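Flagellar protein FlgA (PDB 3FRN) probably acts as a periplasmic chaperone for assembly of the P ring of the flagellar basal body. Local coordinates at residues V17-L20 with D21-T24; I36-G40 with L41-V45; G71-S74 with L75-V79; K167-V170 with F171-Y174; P177-D180 with V181-V185. One frame throughout, in Å; residues are numbered along the deposited sequence. Where two conformers were deposited one is given.

Interaction 1: V17-L20 with D21-T24; sequences VLFL and DDIT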
loop_
_atom_site.group_PDB
_atom_site.type_symbol
_atom_site.label_atom_id
_atom_site.label_comp_id
_atom_site.label_asym_id
_atom_site.label_seq_id
_atom_site.Cartn_x
_atom_site.Cartn_y
_atom_site.Cartn_z
ATOM N N VAL A 17 -24.865 10.709 -16.567
ATOM C CA VAL A 17 -24.195 11.895 -16.060
ATOM C C VAL A 17 -24.639 12.088 -14.619
ATOM O O VAL A 17 -25.827 12.046 -14.335
ATOM C CB VAL A 17 -24.524 13.154 -16.909
ATOM C CG1 VAL A 17 -24.069 14.412 -16.207
ATOM C CG2 VAL A 17 -23.888 13.064 -18.288
ATOM N N LEU A 18 -23.680 12.269 -13.716
ATOM C CA LEU A 18 -23.976 12.521 -12.307
ATOM C C LEU A 18 -24.140 14.009 -12.046
ATOM O O LEU A 18 -23.333 14.816 -12.501
ATOM C CB LEU A 18 -22.861 11.970 -11.418
ATOM C CG LEU A 18 -22.870 12.270 -9.915
ATOM C CD1 LEU A 18 -23.763 11.301 -9.170
ATOM C CD2 LEU A 18 -21.458 12.188 -9.391
ATOM N N PHE A 19 -25.192 14.357 -11.307
ATOM C CA PHE A 19 -25.458 15.732 -10.924
ATOM C C PHE A 19 -25.411 15.862 -9.415
ATOM O O PHE A 19 -25.686 14.901 -8.700
ATOM C CB PHE A 19 -26.840 16.170 -11.408
ATOM C CG PHE A 19 -27.002 16.152 -12.901
ATOM C CD1 PHE A 19 -26.554 17.213 -13.674
ATOM C CD2 PHE A 19 -27.627 15.085 -13.529
ATOM C CE1 PHE A 19 -26.712 17.207 -15.052
ATOM C CE2 PHE A 19 -27.796 15.073 -14.907
ATOM C CZ PHE A 19 -27.336 16.137 -15.669
ATOM N N LEU A 20 -25.086 17.066 -8.946
ATOM C CA LEU A 20 -25.026 17.382 -7.518
ATOM C C LEU A 20 -26.230 16.872 -6.711
ATOM O O LEU A 20 -26.049 16.326 -5.623
ATOM C CB LEU A 20 -24.861 18.892 -7.328
ATOM C CG LEU A 20 -24.697 19.443 -5.911
ATOM C CD1 LEU A 20 -23.422 18.924 -5.258
ATOM C CD2 LEU A 20 -24.703 20.954 -5.960
ATOM N N ASP A 21 -27.440 17.031 -7.253
ATOM C CA ASP A 21 -28.674 16.560 -6.608
ATOM C C ASP A 21 -28.634 15.081 -6.223
ATOM O O ASP A 21 -29.254 14.676 -5.233
ATOM C CB ASP A 21 -29.886 16.806 -7.509
ATOM C CG ASP A 21 -31.210 16.510 -6.810
ATOM O OD1 ASP A 21 -31.998 15.706 -7.352
ATOM O OD2 ASP A 21 -31.460 17.067 -5.715
ATOM N N ASP A 22 -27.907 14.288 -7.012
ATOM C CA ASP A 22 -27.763 12.849 -6.782
ATOM C C ASP A 22 -26.979 12.522 -5.511
ATOM O O ASP A 22 -27.248 11.509 -4.863
ATOM C CB ASP A 22 -27.095 12.169 -7.986
ATOM C CG ASP A 22 -27.895 12.320 -9.269
ATOM O OD1 ASP A 22 -29.142 12.297 -9.197
ATOM O OD2 ASP A 22 -27.279 12.453 -10.350
ATOM N N ILE A 23 -26.025 13.380 -5.153
ATOM C CA ILE A 23 -25.188 13.138 -3.973
ATOM C C ILE A 23 -25.471 14.049 -2.777
ATOM O O ILE A 23 -24.648 14.146 -1.868
ATOM C CB ILE A 23 -23.681 13.210 -4.305
ATOM C CG1 ILE A 23 -23.301 14.613 -4.779
ATOM C CG2 ILE A 23 -23.309 12.159 -5.335
ATOM C CD1 ILE A 23 -21.906 14.701 -5.315
ATOM N N THR A 24 -26.619 14.720 -2.780
ATOM C CA THR A 24 -27.026 15.534 -1.636
ATOM C C THR A 24 -28.333 15.026 -1.037
ATOM O O THR A 24 -29.158 14.438 -1.736
ATOM C CB THR A 24 -27.164 17.044 -1.985
ATOM O OG1 THR A 24 -28.012 17.209 -3.130
ATOM C CG2 THR A 24 -25.800 17.657 -2.268
#
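Leu18 lays its CD1 methyl against the CB of Asp22, 3.6 Å away, the two side chains running antiparallel. The same methyl meets CG2 of Ile23 at 4.0 Å, an apolar contact that suits two branched aliphatic residues buried together. Phe19 follows, and its backbone carries the polar part of the contact. Phe19 N donates to Asp22 OD2 over 3.0 Å, an almost straight bond (171°) that reaches the oxygen from above the carboxylate plane. Asp22 can bend back this far because its CG stands anti to its own carbonyl carbon (chi1 -61°), beside the backbone N. That N in turn donates to Phe19 O at 2.9 Å, so one aspartate holds both polar backbone atoms of Phe19. The side-chain bond is the aspartate half of a capping box at the start of a 3-10 turn; phenylalanine has no acceptor to supply the other half. The Phe19 ring has OD2 of Asp22 at its edge, while CG1 of Val17 lies over one face. At Leu20 the carbonyl O receives Ile23 N at 3.0 Å, the next bond of the turn, and CD1 of Leu20 touches CG2 of Thr24 at 4.0 Å. In this FlgA N-terminal domain-like region, the turn follows strand 16-18, which pairs antiparallel with strand 35-37. Leu18 and Ile23 pack onto Leu11 of strand 10-13 and onto strand 65-69, Leu20 rests on Phe54, and the carboxylate of Asp21 is held by a salt bridge to Lys27 and a bond from Val28 N.

Interaction 2: I36-G40 with L41-V45; sequences ILLPG and LEYLV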
loop_
_atom_site.group_PDB
_atom_site.type_symbol
_atom_site.label_atom_id
_atom_site.label_comp_id
_atom_site.label_asym_id
_atom_site.label_seq_id
_atom_site.Cartn_x
_atom_site.Cartn_y
_atom_site.Cartn_z
ATOM N N ILE A 36 -18.859 11.632 -15.369
ATOM C CA ILE A 36 -19.365 10.717 -16.392
ATOM C C ILE A 36 -19.375 9.328 -15.779
ATOM O O ILE A 36 -18.323 8.776 -15.499
ATOM C CB ILE A 36 -18.453 10.703 -17.659
ATOM C CG1 ILE A 36 -18.268 12.117 -18.219
ATOM C CG2 ILE A 36 -19.007 9.764 -18.735
ATOM C CD1 ILE A 36 -19.563 12.818 -18.573
ATOM N N LEU A 37 -20.559 8.767 -15.571
ATOM C CA LEU A 37 -20.691 7.504 -14.865
ATOM C C LEU A 37 -20.661 6.308 -15.829
ATOM O O LEU A 37 -21.539 6.175 -16.676
ATOM C CB LEU A 37 -22.002 7.523 -14.080
ATOM C CG LEU A 37 -22.089 7.921 -12.604
ATOM C CD1 LEU A 37 -21.091 8.955 -12.170
ATOM C CD2 LEU A 37 -23.507 8.378 -12.309
ATOM N N LEU A 38 -19.642 5.451 -15.719
ATOM C CA LEU A 38 -19.484 4.325 -16.658
ATOM C C LEU A 38 -19.738 2.998 -15.969
ATOM O O LEU A 38 -19.466 2.852 -14.772
ATOM C CB LEU A 38 -18.085 4.357 -17.317
ATOM C CG LEU A 38 -17.723 5.533 -18.224
ATOM C CD1 LEU A 38 -16.252 5.487 -18.589
ATOM C CD2 LEU A 38 -18.562 5.559 -19.519
ATOM N N PRO A 39 -20.282 2.012 -16.710
ATOM C CA PRO A 39 -20.790 0.866 -15.996
ATOM C C PRO A 39 -19.679 0.089 -15.283
ATOM O O PRO A 39 -18.587 -0.080 -15.831
ATOM C CB PRO A 39 -21.409 0.006 -17.110
ATOM C CG PRO A 39 -20.654 0.420 -18.345
ATOM C CD PRO A 39 -20.433 1.872 -18.167
ATOM N N GLY A 40 -19.977 -0.370 -14.072
ATOM C CA GLY A 40 -19.095 -1.278 -13.338
ATOM C C GLY A 40 -17.919 -0.642 -12.622
ATOM O O GLY A 40 -17.101 -1.353 -12.041
ATOM N N LEU A 41 -17.824 0.689 -12.666
ATOM C CA LEU A 41 -16.735 1.426 -12.023
ATOM C C LEU A 41 -17.191 2.123 -10.740
ATOM O O LEU A 41 -18.362 2.488 -10.601
ATOM C CB LEU A 41 -16.142 2.469 -12.973
ATOM C CG LEU A 41 -15.492 2.001 -14.275
ATOM C CD1 LEU A 41 -15.014 3.183 -15.103
ATOM C CD2 LEU A 41 -14.335 1.068 -14.009
ATOM N N GLU A 42 -16.245 2.320 -9.820
ATOM C CA GLU A 42 -16.520 2.958 -8.537
ATOM C C GLU A 42 -16.038 4.391 -8.563
ATOM O O GLU A 42 -14.944 4.663 -9.036
ATOM C CB GLU A 42 -15.788 2.225 -7.425
ATOM C CG GLU A 42 -16.451 2.343 -6.066
ATOM C CD GLU A 42 -17.468 1.249 -5.797
ATOM O OE1 GLU A 42 -17.668 0.381 -6.676
ATOM O OE2 GLU A 42 -18.063 1.252 -4.696
ATOM N N TYR A 43 -16.844 5.303 -8.035
ATOM C CA TYR A 43 -16.516 6.722 -8.058
ATOM C C TYR A 43 -16.368 7.257 -6.645
ATOM O O TYR A 43 -17.031 6.801 -5.722
ATOM C CB TYR A 43 -17.604 7.520 -8.800
ATOM C CG TYR A 43 -17.596 7.300 -10.294
ATOM C CD1 TYR A 43 -17.970 6.075 -10.841
ATOM C CD2 TYR A 43 -17.219 8.308 -11.147
ATOM C CE1 TYR A 43 -17.935 5.861 -12.200
ATOM C CE2 TYR A 43 -17.184 8.108 -12.525
ATOM C CZ TYR A 43 -17.541 6.873 -13.033
ATOM O OH TYR A 43 -17.523 6.663 -14.380
ATOM N N LEU A 44 -15.508 8.251 -6.481
ATOM C CA LEU A 44 -15.368 8.897 -5.193
ATOM C C LEU A 44 -15.462 10.384 -5.432
ATOM O O LEU A 44 -14.566 10.959 -6.034
ATOM C CB LEU A 44 -14.012 8.550 -4.598
ATOM C CG LEU A 44 -13.847 8.365 -3.098
ATOM C CD1 LEU A 44 -14.611 7.149 -2.591
ATOM C CD2 LEU A 44 -12.372 8.228 -2.804
ATOM N N VAL A 45 -16.563 11.001 -5.011
ATOM C CA VAL A 45 -16.711 12.444 -5.146
ATOM C C VAL A 45 -16.016 13.116 -3.973
ATOM O O VAL A 45 -16.425 12.950 -2.821
ATOM C CB VAL A 45 -18.179 12.896 -5.179
ATOM C CG1 VAL A 45 -18.257 14.420 -5.261
ATOM C CG2 VAL A 45 -18.906 12.281 -6.345
#
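Tyr43 reaches back across the turn and sets its hydroxyl between two backbone groups of the preceding strand end. OH donates to Ile36 O at 2.5 Å, lying in the carbonyl plane on a lone pair, and accepts from Leu38 N at 2.8 Å. Both roles of a phenol oxygen are therefore used, which explains why tyrosine suits this buried place. A chi1 of -72° sends the ring toward segment 36-40, and CD1 of Leu37 sits squarely over its face, 4.0 Å from the centroid, in a CH-pi contact. Leu37 itself has a chi1 of -95°, away from a staggered value. A phenylalanine in place of Tyr43 would probably leave Ile36 O and Leu38 N without this buried partner. Leu38 and Leu41 share a more regular conformation, CG beside the backbone N, and CB of Leu38 packs on CD1 of Leu41 at 4.0 Å. Gly40 has a positive phi, which favours glycine. Leu41 N closes the turn with a weak bond to Leu38 O at 3.4 Å. The result is a type II beta turn from Leu38 to Leu41, with Pro39 and Gly40 in its two central positions, a classic pairing, here linking strand 35-37 to strand 42-45.

Interaction 3: G71-S74 with L75-V79; sequences GYSS and LKNAV
A water bridges Tyr72 O and Lys76 N, donating to the first and accepting from the second, at 2.9 Å from each, so one of the amides at the helix start is joined to the loop just before it. Next along, Asn77 N donates to Ser73 O at 3.0 Å and 162°, and the same oxygen is crowded by the asparagine side chain. CB of Asn77 stands 3.3 Å from Ser73 O, and its ND2, though only 3.1 Å from that oxygen, is wrongly angled for a bond. The amide is brought here by a chi1 of -80°, which folds the side chain back over the start of the helix. Ala78 N repeats the pattern with Ser74 O, 3.0 Å away. These are the first i to i+4 bonds of helix 74-87, and Ser73 holds its N-cap position. Its hydroxyl makes no capping bond, although serine is common at such a site. The small methyl of Ala78 fits beside Ser74 O at 3.5 Å. Lys76 lays its CB near Ser73 O at 3.6 Å, while its charged end goes on to a cation-pi contact with Phe80. Serines suit this exposed end of the helix, whereas Leu75, the buried residue of the contact, turns the end of its side chain to Leu38, Pro109 and Leu126 of strand 121-127.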
loop_
_atom_site.group_PDB
_atom_site.type_symbol
_atom_site.label_atom_id
_atom_site.label_comp_id
_atom_site.label_asym_id
_atom_site.label_seq_id
_atom_site.Cartn_x
_atom_site.Cartn_y
_atom_site.Cartn_z
ATOM N N GLY A 71 -23.815 -2.341 -14.011
ATOM C CA GLY A 71 -23.396 -2.701 -15.367
ATOM C C GLY A 71 -22.515 -3.928 -15.387
ATOM O O GLY A 71 -21.980 -4.339 -14.353
ATOM N N TYR A 72 -22.387 -4.520 -16.572
ATOM C CA TYR A 72 -21.474 -5.625 -16.812
ATOM C C TYR A 72 -20.063 -5.186 -16.463
ATOM O O TYR A 72 -19.764 -3.987 -16.450
ATOM C CB TYR A 72 -21.589 -6.106 -18.268
ATOM C CG TYR A 72 -22.853 -6.896 -18.480
ATOM C CD1 TYR A 72 -23.183 -7.923 -17.619
ATOM C CD2 TYR A 72 -23.731 -6.602 -19.512
ATOM C CE1 TYR A 72 -24.341 -8.643 -17.774
ATOM C CE2 TYR A 72 -24.909 -7.329 -19.681
ATOM C CZ TYR A 72 -25.202 -8.344 -18.809
ATOM O OH TYR A 72 -26.353 -9.103 -18.940
ATOM N N SER A 73 -19.206 -6.147 -16.137
ATOM C CA SER A 73 -17.917 -5.812 -15.531
ATOM C C SER A 73 -16.757 -5.833 -16.516
ATOM O O SER A 73 -15.599 -5.852 -16.107
ATOM C CB SER A 73 -17.633 -6.745 -14.353
ATOM O OG SER A 73 -17.624 -8.093 -14.784
ATOM N N SER A 74 -17.070 -5.799 -17.807
ATOM C CA SER A 74 -16.070 -5.977 -18.845
ATOM C C SER A 74 -15.182 -4.755 -19.027
ATOM O O SER A 74 -13.971 -4.881 -19.203
ATOM C CB SER A 74 -16.747 -6.332 -20.167
ATOM O OG SER A 74 -17.640 -5.301 -20.549
ATOM N N LEU A 75 -15.783 -3.575 -19.012
ATOM C CA LEU A 75 -15.011 -2.346 -19.119
ATOM C C LEU A 75 -14.059 -2.229 -17.912
ATOM O O LEU A 75 -12.852 -2.044 -18.082
ATOM C CB LEU A 75 -15.939 -1.132 -19.205
ATOM C CG LEU A 75 -15.243 0.218 -18.998
ATOM C CD1 LEU A 75 -14.265 0.488 -20.134
ATOM C CD2 LEU A 75 -16.258 1.339 -18.878
ATOM N N LYS A 76 -14.623 -2.332 -16.711
ATOM C CA LYS A 76 -13.879 -2.373 -15.450
ATOM C C LYS A 76 -12.682 -3.316 -15.514
ATOM O O LYS A 76 -11.557 -2.908 -15.234
ATOM C CB LYS A 76 -14.804 -2.839 -14.322
ATOM C CG LYS A 76 -14.130 -2.891 -12.969
ATOM C CD LYS A 76 -14.446 -4.187 -12.252
ATOM C CE LYS A 76 -13.638 -4.302 -10.983
ATOM N NZ LYS A 76 -14.257 -5.303 -10.083
ATOM N N ASN A 77 -12.942 -4.572 -15.877
ATOM C CA ASN A 77 -11.900 -5.581 -16.031
ATOM C C ASN A 77 -10.799 -5.108 -16.971
ATOM O O ASN A 77 -9.619 -5.212 -16.649
ATOM C CB ASN A 77 -12.478 -6.904 -16.549
ATOM C CG ASN A 77 -13.144 -7.742 -15.460
ATOM O OD1 ASN A 77 -13.380 -8.931 -15.653
ATOM N ND2 ASN A 77 -13.450 -7.131 -14.324
ATOM N N ALA A 78 -11.189 -4.571 -18.124
ATOM C CA ALA A 78 -10.220 -4.152 -19.134
ATOM C C ALA A 78 -9.440 -2.914 -18.684
ATOM O O ALA A 78 -8.258 -2.755 -19.003
ATOM C CB ALA A 78 -10.909 -3.914 -20.471
ATOM N N VAL A 79 -10.109 -2.056 -17.927
ATOM C CA VAL A 79 -9.473 -0.898 -17.306
ATOM C C VAL A 79 -8.491 -1.348 -16.207
ATOM O O VAL A 79 -7.319 -0.970 -16.243
ATOM C CB VAL A 79 -10.526 0.138 -16.814
ATOM C CG1 VAL A 79 -9.925 1.163 -15.835
ATOM C CG2 VAL A 79 -11.149 0.846 -18.009
HETATM O O HOH W 1 -17.454 -2.323 -16.250
#

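Interaction 4: K167-V170 with F171-Y174; sequences KRNV and FEIY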
loop_
_atom_site.group_PDB
_atom_site.type_symbol
_atom_site.label_atom_id
_atom_site.label_comp_id
_atom_site.label_asym_id
_atom_site.label_seq_id
_atom_site.Cartn_x
_atom_site.Cartn_y
_atom_site.Cartn_z
ATOM N N LYS A 167 -5.362 -1.864 10.048
ATOM C CA LYS A 167 -5.676 -1.635 8.632
ATOM C C LYS A 167 -5.030 -0.336 8.136
ATOM O O LYS A 167 -5.192 0.710 8.761
ATOM C CB LYS A 167 -7.196 -1.591 8.424
ATOM C CG LYS A 167 -7.816 -2.886 7.892
ATOM C CD LYS A 167 -8.266 -2.733 6.441
ATOM C CE LYS A 167 -8.840 -4.033 5.861
ATOM N NZ LYS A 167 -7.817 -4.884 5.161
ATOM N N ARG A 168 -4.288 -0.407 7.029
ATOM C CA ARG A 168 -3.629 0.775 6.452
ATOM C C ARG A 168 -3.600 0.732 4.919
ATOM O O ARG A 168 -3.681 -0.339 4.319
ATOM C CB ARG A 168 -2.184 0.895 6.960
ATOM C CG ARG A 168 -2.001 1.349 8.404
ATOM C CD ARG A 168 -2.109 2.864 8.574
ATOM N NE ARG A 168 -1.202 3.361 9.613
ATOM C CZ ARG A 168 -1.437 3.294 10.921
ATOM N NH1 ARG A 168 -0.545 3.770 11.780
ATOM N NH2 ARG A 168 -2.560 2.751 11.374
ATOM N N ASN A 169 -3.471 1.901 4.294
ATOM C CA ASN A 169 -3.233 1.984 2.856
ATOM C C ASN A 169 -1.760 1.731 2.556
ATOM O O ASN A 169 -0.900 2.568 2.840
ATOM C CB ASN A 169 -3.675 3.347 2.299
ATOM C CG ASN A 169 -3.612 3.427 0.766
ATOM O OD1 ASN A 169 -3.252 2.464 0.069
ATOM N ND2 ASN A 169 -3.968 4.591 0.238
ATOM N N VAL A 170 -1.492 0.572 1.966
ATOM C CA VAL A 170 -0.143 0.135 1.620
ATOM C C VAL A 170 0.500 1.063 0.590
ATOM O O VAL A 170 1.717 1.153 0.513
ATOM C CB VAL A 170 -0.152 -1.344 1.123
ATOM C CG1 VAL A 170 1.250 -1.820 0.712
ATOM C CG2 VAL A 170 -0.743 -2.260 2.197
ATOM N N PHE A 171 -0.318 1.778 -0.177
ATOM C CA PHE A 171 0.211 2.696 -1.187
ATOM C C PHE A 171 0.601 4.054 -0.605
ATOM O O PHE A 171 1.083 4.927 -1.326
ATOM C CB PHE A 171 -0.784 2.882 -2.336
ATOM C CG PHE A 171 -0.941 1.675 -3.219
ATOM C CD1 PHE A 171 -0.033 0.622 -3.170
ATOM C CD2 PHE A 171 -1.983 1.609 -4.128
ATOM C CE1 PHE A 171 -0.182 -0.484 -3.986
ATOM C CE2 PHE A 171 -2.134 0.514 -4.950
ATOM C CZ PHE A 171 -1.234 -0.535 -4.881
ATOM N N GLU A 172 0.371 4.221 0.698
ATOM C CA GLU A 172 0.760 5.422 1.432
ATOM C C GLU A 172 1.741 5.078 2.559
ATOM O O GLU A 172 1.888 5.832 3.514
ATOM C CB GLU A 172 -0.476 6.124 1.999
ATOM C CG GLU A 172 -1.169 7.073 1.019
ATOM C CD GLU A 172 -2.546 7.532 1.503
ATOM O OE1 GLU A 172 -2.718 8.744 1.768
ATOM O OE2 GLU A 172 -3.460 6.685 1.617
ATOM N N ILE A 173 2.391 3.923 2.437
ATOM C CA ILE A 173 3.449 3.503 3.346
ATOM C C ILE A 173 4.788 3.558 2.605
ATOM O O ILE A 173 4.916 3.037 1.485
ATOM C CB ILE A 173 3.196 2.066 3.872
ATOM C CG1 ILE A 173 1.981 2.043 4.807
ATOM C CG2 ILE A 173 4.435 1.507 4.583
ATOM C CD1 ILE A 173 1.450 0.639 5.100
ATOM N N TYR A 174 5.777 4.208 3.219
ATOM C CA TYR A 174 7.127 4.265 2.657
ATOM C C TYR A 174 7.928 3.071 3.141
ATOM O O TYR A 174 8.255 2.971 4.324
ATOM C CB TYR A 174 7.826 5.574 3.034
ATOM C CG TYR A 174 7.522 6.710 2.083
ATOM C CD1 TYR A 174 6.266 7.321 2.070
ATOM C CD2 TYR A 174 8.490 7.172 1.194
ATOM C CE1 TYR A 174 5.982 8.359 1.196
ATOM C CE2 TYR A 174 8.215 8.216 0.316
ATOM C CZ TYR A 174 6.962 8.803 0.323
ATOM O OH TYR A 174 6.690 9.837 -0.546
#
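Asn169 and Glu172 join side chains over 2.6 Å, ND2 donating to OE2 on the anti side of the carboxylate. The bond is short but bent (136°), and the amide and carboxylate planes stand 75° apart. The other end of the same amide is also engaged: OD1 accepts Phe171 N at 3.0 Å, the donor lying well above the carbonyl plane, which makes an Asx turn at Asn169. An asparagine suits this place because it offers an acceptor and a donor at once, and CG anti to its backbone N (chi1 -173°) swings the amide over the turn that follows. Backbone bonds fix the groups just described. Glu172 N donates to Asn169 O at 3.0 Å, so the glutamate is tied to the asparagine by main chain and side chain alike. One residue on, Ile173 N makes a weak bond to Val170 O at 3.4 Å. Ile173 then runs its side chain back along the turn, CG1 lying 3.5 Å from Asn169 O and CD1 reaching CB of Arg168 at 4.1 Å. Asn169 OD1 has a further donor in Lys141 N. The turn therefore sits in the SAF region at the end of strand 163-169, where that strand runs antiparallel to strand 132-148; Phe171 packs on Lys141 and Ala89, Ile173 on Thr200, and Val170 faces Pro177 farther along the loop toward helix 181-184.

Interaction 5: P177-D180 with V181-V185; sequences PFFD and VSEVV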
loop_
_atom_site.group_PDB
_atom_site.type_symbol
_atom_site.label_atom_id
_atom_site.label_comp_id
_atom_site.label_asym_id
_atom_site.label_seq_id
_atom_site.Cartn_x
_atom_site.Cartn_y
_atom_site.Cartn_z
ATOM N N PRO A 177 5.726 -3.029 4.123
ATOM C CA PRO A 177 5.189 -3.385 5.435
ATOM C C PRO A 177 5.116 -4.897 5.677
ATOM O O PRO A 177 5.432 -5.694 4.783
ATOM C CB PRO A 177 3.782 -2.791 5.402
ATOM C CG PRO A 177 3.399 -2.819 3.950
ATOM C CD PRO A 177 4.669 -2.669 3.158
ATOM N N PHE A 178 4.703 -5.280 6.883
ATOM C CA PHE A 178 4.479 -6.688 7.232
ATOM C C PHE A 178 2.993 -6.952 7.431
ATOM O O PHE A 178 2.273 -6.102 7.938
ATOM C CB PHE A 178 5.241 -7.062 8.508
ATOM C CG PHE A 178 6.731 -6.927 8.388
ATOM C CD1 PHE A 178 7.486 -7.934 7.815
ATOM C CD2 PHE A 178 7.374 -5.786 8.850
ATOM C CE1 PHE A 178 8.859 -7.807 7.703
ATOM C CE2 PHE A 178 8.744 -5.647 8.733
ATOM C CZ PHE A 178 9.485 -6.656 8.168
ATOM N N PHE A 179 2.539 -8.134 7.043
ATOM C CA PHE A 179 1.106 -8.427 7.038
ATOM C C PHE A 179 0.739 -9.462 8.093
ATOM O O PHE A 179 -0.400 -9.922 8.166
ATOM C CB PHE A 179 0.665 -8.866 5.634
ATOM C CG PHE A 179 1.102 -7.918 4.548
ATOM C CD1 PHE A 179 0.417 -6.730 4.328
ATOM C CD2 PHE A 179 2.214 -8.196 3.770
ATOM C CE1 PHE A 179 0.825 -5.847 3.340
ATOM C CE2 PHE A 179 2.629 -7.313 2.781
ATOM C CZ PHE A 179 1.933 -6.138 2.568
ATOM N N ASP A 180 1.722 -9.801 8.923
ATOM C CA ASP A 180 1.581 -10.846 9.921
ATOM C C ASP A 180 2.599 -10.621 11.027
ATOM O O ASP A 180 3.750 -10.271 10.765
ATOM C CB ASP A 180 1.804 -12.219 9.280
ATOM C CG ASP A 180 1.065 -13.331 9.999
ATOM O OD1 ASP A 180 0.090 -13.037 10.726
ATOM O OD2 ASP A 180 1.452 -14.506 9.823
ATOM N N VAL A 181 2.164 -10.815 12.267
ATOM C CA VAL A 181 3.050 -10.749 13.423
ATOM C C VAL A 181 4.171 -11.785 13.264
ATOM O O VAL A 181 5.340 -11.507 13.551
ATOM C CB VAL A 181 2.244 -10.951 14.739
ATOM C CG1 VAL A 181 3.150 -11.253 15.919
ATOM C CG2 VAL A 181 1.397 -9.721 15.029
ATOM N N SER A 182 3.803 -12.956 12.745
ATOM C CA SER A 182 4.729 -14.055 12.484
ATOM C C SER A 182 5.888 -13.708 11.535
ATOM O O SER A 182 6.910 -14.400 11.521
ATOM C CB SER A 182 3.956 -15.254 11.940
ATOM O OG SER A 182 4.842 -16.263 11.501
ATOM N N GLU A 183 5.723 -12.646 10.750
ATOM C CA GLU A 183 6.776 -12.188 9.846
ATOM C C GLU A 183 7.834 -11.351 10.561
ATOM O O GLU A 183 8.968 -11.258 10.094
ATOM C CB GLU A 183 6.188 -11.362 8.704
ATOM C CG GLU A 183 5.281 -12.120 7.763
ATOM C CD GLU A 183 4.551 -11.205 6.784
ATOM O OE1 GLU A 183 3.419 -11.546 6.387
ATOM O OE2 GLU A 183 5.102 -10.146 6.412
ATOM N N VAL A 184 7.462 -10.743 11.685
ATOM C CA VAL A 184 8.340 -9.789 12.367
ATOM C C VAL A 184 8.918 -10.276 13.701
ATOM O O VAL A 184 9.961 -9.787 14.128
ATOM C CB VAL A 184 7.645 -8.439 12.617
ATOM C CG1 VAL A 184 8.597 -7.309 12.309
ATOM C CG2 VAL A 184 6.412 -8.306 11.759
ATOM N N VAL A 185 8.243 -11.211 14.370
ATOM C CA VAL A 185 8.750 -11.717 15.656
ATOM C C VAL A 185 10.085 -12.441 15.497
ATOM O O VAL A 185 10.238 -13.306 14.629
ATOM C CB VAL A 185 7.738 -12.618 16.420
ATOM C CG1 VAL A 185 6.670 -11.766 17.068
ATOM C CG2 VAL A 185 7.126 -13.688 15.506
#
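Phe178 offers one ring face to Val184, whose CG1 lies 4.1 Å from the centroid, displaced toward the rim, in a CH-pi contact. The second methyl, CG2, meets CG of the ring at 3.7 Å, so both branches of the valine press on the phenylalanine. Val184 has a chi1 of -138°, away from a staggered value, consistent with a side chain fitted to the ring and to Asp180 O. At the ring edge, and in its plane, OE2 of Glu183 approaches CD1 to 3.5 Å, where the slightly positive rim hydrogens would suit a carboxylate. The same OE2 takes a weak hydrogen bond from Phe179 N at 3.3 Å. Extended beyond CG, the Glu183 side chain is long enough to fold back to this backbone amide ahead of the short, weakly bonded helix. Glu183 N donates to Asp180 O at 3.1 Å, while Val181 O receives both Val184 N and Val185 N. This turn belongs to the SAF region, on the link that follows strand 163-169. Phe178 is also bonded through its backbone to Val146 of strand 132-148 and packs its ring there, and Val184 touches both Val146 and Leu199. An alanine at Phe178 is likely to leave Val184 without its aromatic neighbour and take away the packing against Val146. Asp180, at the exposed start of the helix, sets OD2 beside CB of Ser182 at 3.4 Å.

From the N terminus the five contacts come in series, each a local contact within one continuous stretch that closes before the next opens, so none nest or cross. Interaction 1 ends strand 16-18, and interaction 2 joins the neighbouring strand 35-37 to strand 42-45; they touch where Leu18 meets Leu37 and Ile23 meets Val45. Interaction 3 opens helix 74-87 and packs on interaction 2 through Leu75 and Lys76, tying the N-terminal region to the HotDog-like one. Interactions 4 and 5 lie in the SAF region, on the loop from strand 163-169 to helix 181-184, and meet where Val170 touches Pro177 and Phe179. The centres of interactions 1 and 5 are about 43 Å apart.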